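Local structure of CYCLIN domain-containing protein (Chaetomium thermophilum, 6Z3U) at residues R222-I227 with K331-R336; Q215-I220 with S245-G250; I127-P132 with C360-R365. The protein serves as the cyclin subunit of the CDK-activating kinase (CAK) complex and probably regulates the activity of its cyclin-dependent serine/threonine kinase partner. One frame throughout, in Å; residues are numbered along the deposited sequence.

Read from the N terminus, the chain first reaches 127-132, whose partner 360-365 lies more than two hundred residues further on; contact 3 therefore closes the widest loop, encloses the other two contacts and joins the loops before helices 132-146 and 368-380. Next come 215-220 and 222-227. Contact 2 closes at 245-250, packing helix 207-221 on the end of helix 236-247; contact 1 closes later at 331-336, tying the start of helix 224-227 to the loop after helix 313-330, so these two cross. They also touch, through a salt bridge between Glu335 and Arg216 and through Pro334. Contact 3 stands apart, its centre about 28 Å from that of contact 1.

Contact 1: R222-I227 with K331-R336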
loop_
_atom_site.group_PDB
_atom_site.type_symbol
_atom_site.label_atom_id
_atom_site.label_comp_id
_atom_site.label_asym_id
_atom_site.label_seq_id
_atom_site.Cartn_x
_atom_site.Cartn_y
_atom_site.Cartn_z
ATOM N N ARG A 222 17.619 -0.412 10.890
ATOM C CA ARG A 222 18.048 -0.197 9.516
ATOM C C ARG A 222 18.892 -1.334 8.959
ATOM O O ARG A 222 19.142 -1.350 7.749
ATOM C CB ARG A 222 18.843 1.110 9.426
ATOM C CG ARG A 222 17.979 2.360 9.368
ATOM C CD ARG A 222 18.713 3.575 9.917
ATOM N NE ARG A 222 18.002 4.816 9.622
ATOM C CZ ARG A 222 18.589 5.992 9.417
ATOM N NH1 ARG A 222 17.849 7.059 9.151
ATOM N NH2 ARG A 222 19.910 6.105 9.481
ATOM N N PHE A 223 19.343 -2.275 9.791
ATOM C CA PHE A 223 20.232 -3.320 9.300
ATOM C C PHE A 223 19.891 -4.687 9.885
ATOM O O PHE A 223 19.712 -5.657 9.143
ATOM C CB PHE A 223 21.686 -2.969 9.628
ATOM C CG PHE A 223 22.690 -3.884 8.992
ATOM C CD1 PHE A 223 23.147 -3.628 7.710
ATOM C CD2 PHE A 223 23.172 -4.997 9.659
ATOM C CE1 PHE A 223 24.068 -4.458 7.106
ATOM C CE2 PHE A 223 24.095 -5.834 9.059
ATOM C CZ PHE A 223 24.544 -5.562 7.781
ATOM N N SER A 224 19.805 -4.771 11.213
ATOM C CA SER A 224 19.705 -6.072 11.873
ATOM C C SER A 224 18.511 -6.897 11.408
ATOM O O SER A 224 18.706 -8.072 11.047
ATOM C CB SER A 224 19.671 -5.871 13.391
ATOM O OG SER A 224 20.978 -5.771 13.923
ATOM N N PRO A 225 17.278 -6.381 11.386
ATOM C CA PRO A 225 16.139 -7.233 11.016
ATOM C C PRO A 225 15.965 -7.415 9.518
ATOM O O PRO A 225 15.147 -8.249 9.103
ATOM C CB PRO A 225 14.948 -6.488 11.627
ATOM C CG PRO A 225 15.340 -5.048 11.515
ATOM C CD PRO A 225 16.850 -5.000 11.685
ATOM N N LEU A 226 16.707 -6.672 8.698
ATOM C CA LEU A 226 16.658 -6.829 7.251
ATOM C C LEU A 226 17.622 -7.895 6.755
ATOM O O LEU A 226 17.376 -8.510 5.711
ATOM C CB LEU A 226 16.981 -5.497 6.572
ATOM C CG LEU A 226 16.130 -4.307 7.018
ATOM C CD1 LEU A 226 16.583 -3.040 6.309
ATOM C CD2 LEU A 226 14.654 -4.563 6.775
ATOM N N ILE A 227 18.714 -8.127 7.487
ATOM C CA ILE A 227 19.686 -9.145 7.107
ATOM C C ILE A 227 19.369 -10.501 7.727
ATOM O O ILE A 227 19.859 -11.528 7.235
ATOM C CB ILE A 227 21.104 -8.703 7.509
ATOM C CG1 ILE A 227 21.457 -7.366 6.848
ATOM C CG2 ILE A 227 22.131 -9.750 7.117
ATOM C CD1 ILE A 227 21.383 -7.377 5.327
ATOM N N LYS A 331 22.790 -11.151 16.522
ATOM C CA LYS A 331 23.777 -11.863 15.719
ATOM C C LYS A 331 24.193 -11.107 14.464
ATOM O O LYS A 331 25.155 -11.523 13.807
ATOM C CB LYS A 331 23.226 -13.237 15.330
ATOM C CG LYS A 331 23.112 -14.208 16.497
ATOM C CD LYS A 331 22.387 -15.488 16.104
ATOM C CE LYS A 331 20.931 -15.208 15.770
ATOM N NZ LYS A 331 20.122 -16.447 15.613
ATOM N N GLU A 332 23.506 -10.020 14.109
ATOM C CA GLU A 332 23.839 -9.238 12.923
ATOM C C GLU A 332 23.586 -7.755 13.208
ATOM O O GLU A 332 22.745 -7.099 12.600
ATOM C CB GLU A 332 23.042 -9.726 11.714
ATOM C CG GLU A 332 23.834 -9.754 10.414
ATOM C CD GLU A 332 25.005 -10.726 10.452
ATOM O OE1 GLU A 332 24.805 -11.890 10.860
ATOM O OE2 GLU A 332 26.126 -10.326 10.069
ATOM N N LEU A 333 24.349 -7.209 14.152
ATOM C CA LEU A 333 24.196 -5.823 14.553
ATOM C C LEU A 333 24.763 -4.903 13.475
ATOM O O LEU A 333 25.458 -5.350 12.561
ATOM C CB LEU A 333 24.882 -5.592 15.898
ATOM C CG LEU A 333 24.239 -6.308 17.090
ATOM C CD1 LEU A 333 25.087 -6.148 18.345
ATOM C CD2 LEU A 333 22.827 -5.797 17.330
ATOM N N PRO A 334 24.466 -3.603 13.550
ATOM C CA PRO A 334 24.960 -2.676 12.517
ATOM C C PRO A 334 26.464 -2.707 12.314
ATOM O O PRO A 334 26.935 -2.367 11.220
ATOM C CB PRO A 334 24.496 -1.306 13.032
ATOM C CG PRO A 334 23.302 -1.600 13.871
ATOM C CD PRO A 334 23.552 -2.943 14.500
ATOM N N GLU A 335 27.240 -3.093 13.330
ATOM C CA GLU A 335 28.688 -3.142 13.161
ATOM C C GLU A 335 29.092 -4.146 12.090
ATOM O O GLU A 335 30.161 -4.012 11.484
ATOM C CB GLU A 335 29.369 -3.497 14.486
ATOM C CG GLU A 335 29.323 -2.400 15.539
ATOM C CD GLU A 335 27.919 -2.121 16.033
ATOM O OE1 GLU A 335 27.176 -3.092 16.287
ATOM O OE2 GLU A 335 27.555 -0.933 16.158
ATOM N N ARG A 336 28.251 -5.150 11.838
ATOM C CA ARG A 336 28.538 -6.165 10.833
ATOM C C ARG A 336 28.456 -5.633 9.409
ATOM O O ARG A 336 28.724 -6.396 8.473
ATOM C CB ARG A 336 27.580 -7.345 11.005
ATOM C CG ARG A 336 27.752 -8.084 12.327
ATOM C CD ARG A 336 28.776 -9.207 12.213
ATOM N NE ARG A 336 28.255 -10.340 11.455
ATOM C CZ ARG A 336 28.934 -11.454 11.198
ATOM N NH1 ARG A 336 28.365 -12.425 10.497
ATOM N NH2 ARG A 336 30.179 -11.598 11.636
#
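The Phe223 ring presents its edge to the carbonyl of Glu332, whose O lies near the ring plane, 3.6 Å from CD2. One face carries Ile227, its CG1 sitting over the ring centre 3.6 Å above the plane, while Leu333 O approaches the ring obliquely. Phe223 reaches this place because CG stands anti to its backbone N (chi1 -172°), which swings the ring toward 331-336. The second flat group, the Arg336 guanidinium, has the Glu332 carboxylate at its edge: NE binds OE2 at 2.5 Å as a salt bridge, nearly in the guanidinium plane but from above the plane of the carboxylate. Trp340 NE1 is a further donor to this OE2, so two residues hold the acid end of Glu332. Nearer its backbone the same glutamate lays CG against Ile227 CG2, 3.7 Å away.

The polar centre is Ser224, whose OG donates to Glu332 O at 2.6 Å, arriving from above the carbonyl plane. Ser224 CA adds a C-H...O contact to that oxygen at 3.3 Å. With alanine in place of Ser224, Glu332 O would probably be left with carbon-bound hydrogens as its neighbours here, and the one hydrogen bond joining 331-336 to 222-227 would be lost. In the all-helical cyclin fold, the loop after helix 313-330 packs in this way against the first turn of helix 224-227, with Phe223 at the N-cap position.

Contact 2: Q215-I220 with S245-G250; sequences QRAREI and SLADRG
Ile220 and Leu246 meet in a helix-helix packing of the cyclin fold, where helix 207-221 lies against the C-terminal end of helix 236-247. In Ile220, CD1 stands anti to CA (chi2 180°), which carries it out to Leu246 CB, 3.9 Å away; the two side chains pass at a slant. Leu246 is also in contact with Arg326 and Leu329 of helix 313-330, so it bridges two neighbours of the bundle. Arg216 uses its aliphatic base instead of its charge: CG is anti to the backbone N (chi1 -179°), and both CB and CG rest beside Ala247 CB, with CB at 3.9 Å. A bend at chi2 (56°) then turns the rest of the chain, and its guanidinium NH1 forms a salt bridge with Glu335 in the loop after helix 313-330. One apolar patch thus joins the helices, while the charge of Arg216 serves the adjoining contact. Alanine allows the backbones to come close, the CA atoms of Ala217 and Ala247 being 5.5 Å apart. There the Ala247 methyl CB touches helix 207-221 at the Ala217 backbone N, 3.8 Å away, and faces Ala217 CB at 4.2 Å.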
loop_
_atom_site.group_PDB
_atom_site.type_symbol
_atom_site.label_atom_id
_atom_site.label_comp_id
_atom_site.label_asym_id
_atom_site.label_seq_id
_atom_site.Cartn_x
_atom_site.Cartn_y
_atom_site.Cartn_z
ATOM N N GLN A 215 18.153 7.004 18.602
ATOM C CA GLN A 215 19.184 7.052 17.573
ATOM C C GLN A 215 19.753 5.666 17.305
ATOM O O GLN A 215 19.854 5.235 16.151
ATOM C CB GLN A 215 20.297 8.013 17.994
ATOM C CG GLN A 215 19.885 9.474 18.032
ATOM C CD GLN A 215 21.043 10.393 18.373
ATOM O OE1 GLN A 215 21.298 10.681 19.542
ATOM N NE2 GLN A 215 21.753 10.854 17.350
ATOM N N ARG A 216 20.122 4.945 18.365
ATOM C CA ARG A 216 20.721 3.629 18.178
ATOM C C ARG A 216 19.696 2.637 17.649
ATOM O O ARG A 216 19.957 1.914 16.680
ATOM C CB ARG A 216 21.333 3.127 19.485
ATOM C CG ARG A 216 21.994 1.755 19.363
ATOM C CD ARG A 216 23.048 1.756 18.265
ATOM N NE ARG A 216 23.734 0.475 18.132
ATOM C CZ ARG A 216 24.555 0.177 17.132
ATOM N NH1 ARG A 216 25.141 -1.011 17.085
ATOM N NH2 ARG A 216 24.788 1.064 16.173
ATOM N N ALA A 217 18.519 2.584 18.279
ATOM C CA ALA A 217 17.488 1.650 17.843
ATOM C C ALA A 217 17.166 1.817 16.365
ATOM O O ALA A 217 16.832 0.839 15.688
ATOM C CB ALA A 217 16.222 1.836 18.681
ATOM N N ARG A 218 17.261 3.044 15.846
ATOM C CA ARG A 218 16.994 3.257 14.427
ATOM C C ARG A 218 18.069 2.613 13.558
ATOM O O ARG A 218 17.753 1.969 12.550
ATOM C CB ARG A 218 16.889 4.754 14.135
ATOM C CG ARG A 218 16.349 5.055 12.752
ATOM C CD ARG A 218 15.890 6.499 12.613
ATOM N NE ARG A 218 16.952 7.444 12.947
ATOM C CZ ARG A 218 16.835 8.459 13.800
ATOM N NH1 ARG A 218 15.686 8.706 14.418
ATOM N NH2 ARG A 218 17.879 9.244 14.021
ATOM N N GLU A 219 19.343 2.773 13.928
ATOM C CA GLU A 219 20.413 2.123 13.178
ATOM C C GLU A 219 20.288 0.605 13.238
ATOM O O GLU A 219 20.579 -0.087 12.256
ATOM C CB GLU A 219 21.778 2.565 13.711
ATOM C CG GLU A 219 22.250 3.926 13.207
ATOM C CD GLU A 219 22.329 4.005 11.687
ATOM O OE1 GLU A 219 22.316 2.942 11.027
ATOM O OE2 GLU A 219 22.400 5.134 11.154
ATOM N N ILE A 220 19.872 0.069 14.387
ATOM C CA ILE A 220 19.646 -1.370 14.495
ATOM C C ILE A 220 18.544 -1.802 13.537
ATOM O O ILE A 220 18.692 -2.771 12.783
ATOM C CB ILE A 220 19.315 -1.753 15.948
ATOM C CG1 ILE A 220 20.490 -1.395 16.864
ATOM C CG2 ILE A 220 18.976 -3.239 16.037
ATOM C CD1 ILE A 220 20.269 -1.729 18.328
ATOM N N SER A 245 15.101 -2.565 22.929
ATOM C CA SER A 245 15.626 -3.312 24.066
ATOM C C SER A 245 17.138 -3.463 23.979
ATOM O O SER A 245 17.823 -3.464 25.007
ATOM C CB SER A 245 14.961 -4.687 24.143
ATOM O OG SER A 245 15.299 -5.346 25.351
ATOM N N LEU A 246 17.672 -3.601 22.764
ATOM C CA LEU A 246 19.118 -3.669 22.594
ATOM C C LEU A 246 19.769 -2.314 22.836
ATOM O O LEU A 246 20.888 -2.249 23.360
ATOM C CB LEU A 246 19.451 -4.176 21.191
ATOM C CG LEU A 246 19.101 -5.639 20.917
ATOM C CD1 LEU A 246 18.960 -5.886 19.426
ATOM C CD2 LEU A 246 20.156 -6.556 21.509
ATOM N N ALA A 247 19.085 -1.226 22.476
ATOM C CA ALA A 247 19.640 0.107 22.679
ATOM C C ALA A 247 19.545 0.537 24.138
ATOM O O ALA A 247 20.477 1.151 24.669
ATOM C CB ALA A 247 18.922 1.113 21.780
ATOM N N ASP A 248 18.430 0.219 24.800
ATOM C CA ASP A 248 18.236 0.604 26.200
ATOM C C ASP A 248 17.178 -0.342 26.778
ATOM O O ASP A 248 15.979 -0.079 26.675
ATOM C CB ASP A 248 17.821 2.058 26.326
ATOM C CG ASP A 248 17.883 2.568 27.755
ATOM O OD1 ASP A 248 17.554 1.799 28.682
ATOM O OD2 ASP A 248 18.265 3.742 27.949
ATOM N N ARG A 249 17.645 -1.438 27.384
ATOM C CA ARG A 249 16.725 -2.442 27.910
ATOM C C ARG A 249 15.772 -1.851 28.939
ATOM O O ARG A 249 14.625 -2.300 29.052
ATOM C CB ARG A 249 17.511 -3.603 28.527
ATOM C CG ARG A 249 16.652 -4.812 28.882
ATOM C CD ARG A 249 17.413 -5.817 29.736
ATOM N NE ARG A 249 18.365 -6.614 28.965
ATOM C CZ ARG A 249 18.044 -7.695 28.259
ATOM N NH1 ARG A 249 18.984 -8.356 27.596
ATOM N NH2 ARG A 249 16.788 -8.118 28.211
ATOM N N GLY A 250 16.223 -0.852 29.699
ATOM C CA GLY A 250 15.358 -0.252 30.701
ATOM C C GLY A 250 14.112 0.367 30.101
ATOM O O GLY A 250 13.006 0.189 30.619
#

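Contact 3: I127-P132 with C360-R365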
loop_
_atom_site.group_PDB
_atom_site.type_symbol
_atom_site.label_atom_id
_atom_site.label_comp_id
_atom_site.label_asym_id
_atom_site.label_seq_id
_atom_site.Cartn_x
_atom_site.Cartn_y
_atom_site.Cartn_z
ATOM N N ILE A 127 18.398 -19.627 -5.595
ATOM C CA ILE A 127 19.453 -18.810 -6.182
ATOM C C ILE A 127 20.016 -19.445 -7.445
ATOM O O ILE A 127 20.572 -18.743 -8.297
ATOM C CB ILE A 127 20.564 -18.575 -5.139
ATOM C CG1 ILE A 127 20.094 -17.585 -4.073
ATOM C CG2 ILE A 127 21.833 -18.063 -5.804
ATOM C CD1 ILE A 127 20.133 -16.138 -4.518
ATOM N N MET A 128 19.906 -20.766 -7.582
ATOM C CA MET A 128 20.383 -21.456 -8.772
ATOM C C MET A 128 19.448 -21.302 -9.965
ATOM O O MET A 128 19.795 -21.757 -11.060
ATOM C CB MET A 128 20.573 -22.945 -8.469
ATOM C CG MET A 128 21.603 -23.224 -7.400
ATOM S SD MET A 128 21.812 -24.983 -7.081
ATOM C CE MET A 128 20.542 -25.281 -5.858
ATOM N N THR A 129 18.278 -20.685 -9.782
ATOM C CA THR A 129 17.306 -20.501 -10.853
ATOM C C THR A 129 17.374 -19.112 -11.480
ATOM O O THR A 129 17.388 -18.991 -12.708
ATOM C CB THR A 129 15.890 -20.760 -10.326
ATOM O OG1 THR A 129 15.890 -21.940 -9.514
ATOM C CG2 THR A 129 14.917 -20.950 -11.477
ATOM N N TYR A 130 17.410 -18.060 -10.663
ATOM C CA TYR A 130 17.448 -16.688 -11.151
ATOM C C TYR A 130 18.629 -15.944 -10.541
ATOM O O TYR A 130 18.972 -16.170 -9.373
ATOM C CB TYR A 130 16.138 -15.957 -10.825
ATOM C CG TYR A 130 14.908 -16.623 -11.405
ATOM C CD1 TYR A 130 14.681 -16.633 -12.776
ATOM C CD2 TYR A 130 13.974 -17.241 -10.582
ATOM C CE1 TYR A 130 13.556 -17.240 -13.311
ATOM C CE2 TYR A 130 12.847 -17.852 -11.109
ATOM C CZ TYR A 130 12.643 -17.849 -12.474
ATOM O OH TYR A 130 11.522 -18.456 -13.002
ATOM N N PRO A 131 19.255 -15.040 -11.292
ATOM C CA PRO A 131 20.533 -14.452 -10.852
ATOM C C PRO A 131 20.341 -13.441 -9.739
ATOM O O PRO A 131 19.692 -12.404 -9.936
ATOM C CB PRO A 131 21.066 -13.774 -12.126
ATOM C CG PRO A 131 19.857 -13.482 -12.941
ATOM C CD PRO A 131 18.811 -14.508 -12.595
ATOM N N PRO A 132 20.923 -13.684 -8.558
ATOM C CA PRO A 132 20.782 -12.701 -7.469
ATOM C C PRO A 132 21.448 -11.370 -7.764
ATOM O O PRO A 132 21.023 -10.346 -7.216
ATOM C CB PRO A 132 21.437 -13.404 -6.270
ATOM C CG PRO A 132 22.363 -14.401 -6.868
ATOM C CD PRO A 132 21.715 -14.856 -8.143
ATOM N N CYS A 360 26.488 -24.737 -12.040
ATOM C CA CYS A 360 25.283 -25.530 -11.828
ATOM C C CYS A 360 24.011 -24.707 -11.982
ATOM O O CYS A 360 22.926 -25.189 -11.635
ATOM C CB CYS A 360 25.307 -26.183 -10.444
ATOM S SG CYS A 360 25.072 -25.023 -9.082
ATOM N N ARG A 361 24.115 -23.483 -12.492
ATOM C CA ARG A 361 22.959 -22.612 -12.627
ATOM C C ARG A 361 22.053 -23.072 -13.768
ATOM O O ARG A 361 22.457 -23.819 -14.664
ATOM C CB ARG A 361 23.405 -21.171 -12.877
ATOM C CG ARG A 361 24.244 -20.997 -14.136
ATOM C CD ARG A 361 24.718 -19.565 -14.286
ATOM N NE ARG A 361 25.531 -19.363 -15.482
ATOM C CZ ARG A 361 25.040 -19.268 -16.714
ATOM N NH1 ARG A 361 23.734 -19.377 -16.926
ATOM N NH2 ARG A 361 25.856 -19.073 -17.739
ATOM N N ASP A 362 20.810 -22.615 -13.720
ATOM C CA ASP A 362 19.846 -22.913 -14.776
ATOM C C ASP A 362 20.288 -22.242 -16.071
ATOM O O ASP A 362 20.498 -21.022 -16.082
ATOM C CB ASP A 362 18.460 -22.426 -14.367
ATOM C CG ASP A 362 17.360 -22.970 -15.257
ATOM O OD1 ASP A 362 17.546 -23.000 -16.491
ATOM O OD2 ASP A 362 16.303 -23.363 -14.719
ATOM N N PRO A 363 20.445 -22.980 -17.174
ATOM C CA PRO A 363 20.959 -22.345 -18.399
ATOM C C PRO A 363 19.948 -21.463 -19.114
ATOM O O PRO A 363 20.357 -20.520 -19.804
ATOM C CB PRO A 363 21.370 -23.542 -19.267
ATOM C CG PRO A 363 20.503 -24.655 -18.803
ATOM C CD PRO A 363 20.280 -24.437 -17.333
ATOM N N ASP A 364 18.649 -21.738 -18.990
ATOM C CA ASP A 364 17.642 -20.999 -19.745
ATOM C C ASP A 364 17.132 -19.769 -19.007
ATOM O O ASP A 364 16.827 -18.751 -19.640
ATOM C CB ASP A 364 16.465 -21.915 -20.079
ATOM C CG ASP A 364 16.906 -23.216 -20.696
ATOM O OD1 ASP A 364 17.615 -23.176 -21.722
ATOM O OD2 ASP A 364 16.547 -24.282 -20.155
ATOM N N ARG A 365 17.014 -19.839 -17.683
ATOM C CA ARG A 365 16.422 -18.758 -16.913
ATOM C C ARG A 365 17.432 -17.734 -16.407
ATOM O O ARG A 365 17.020 -16.658 -15.962
ATOM C CB ARG A 365 15.651 -19.310 -15.708
ATOM C CG ARG A 365 14.404 -20.113 -16.037
ATOM C CD ARG A 365 13.722 -20.557 -14.745
ATOM N NE ARG A 365 12.267 -20.644 -14.867
ATOM C CZ ARG A 365 11.586 -21.736 -15.198
ATOM N NH1 ARG A 365 10.262 -21.680 -15.270
ATOM N NH2 ARG A 365 12.213 -22.876 -15.458
#
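Tyr130 and Arg365 meet where two loops of the cyclin, one leading into helix 132-146 and the other into helix 368-380, come together beside the kinase subunit. Arg365 NE donates to Tyr130 OH at 3.0 Å in a bent bond, the hydroxyl lying somewhat out of the guanidinium plane. Ring and guanidinium stand almost perpendicular, 84° apart, so they do not stack; Arg365 CD instead passes 3.6 Å from Tyr130 CE1. Thr129 fills the angle between them. Its CG2 is anti to the backbone N and lies over one face of the Tyr130 ring, offset toward the rim, while meeting Arg365 CD at 3.5 Å.

Further along, the loops are joined through the backbone: Asp362 N donates to Met128 O at 3.0 Å, close to the line of the carbonyl bond. The carboxylate of Asp362 shapes its own loop, because OD1 accepts from Asp364 N at 3.0 Å in an Asx turn, with a weak bond from Arg365 N beside it. The turn probably fixes the backbone leading to Arg365. At the other end, Met128 SD and Cys360 SG are in apolar contact at 3.8 Å.

The guanidinium has its strongest partner outside the cyclin: NH1 forms a salt bridge with Glu82 of the kinase chain. Arg375 of the cyclin also brings a like charge close, which the acidic partner would probably offset. Tyr130 thus appears to steady from within the cyclin an arginine that also forms a salt bridge to the kinase.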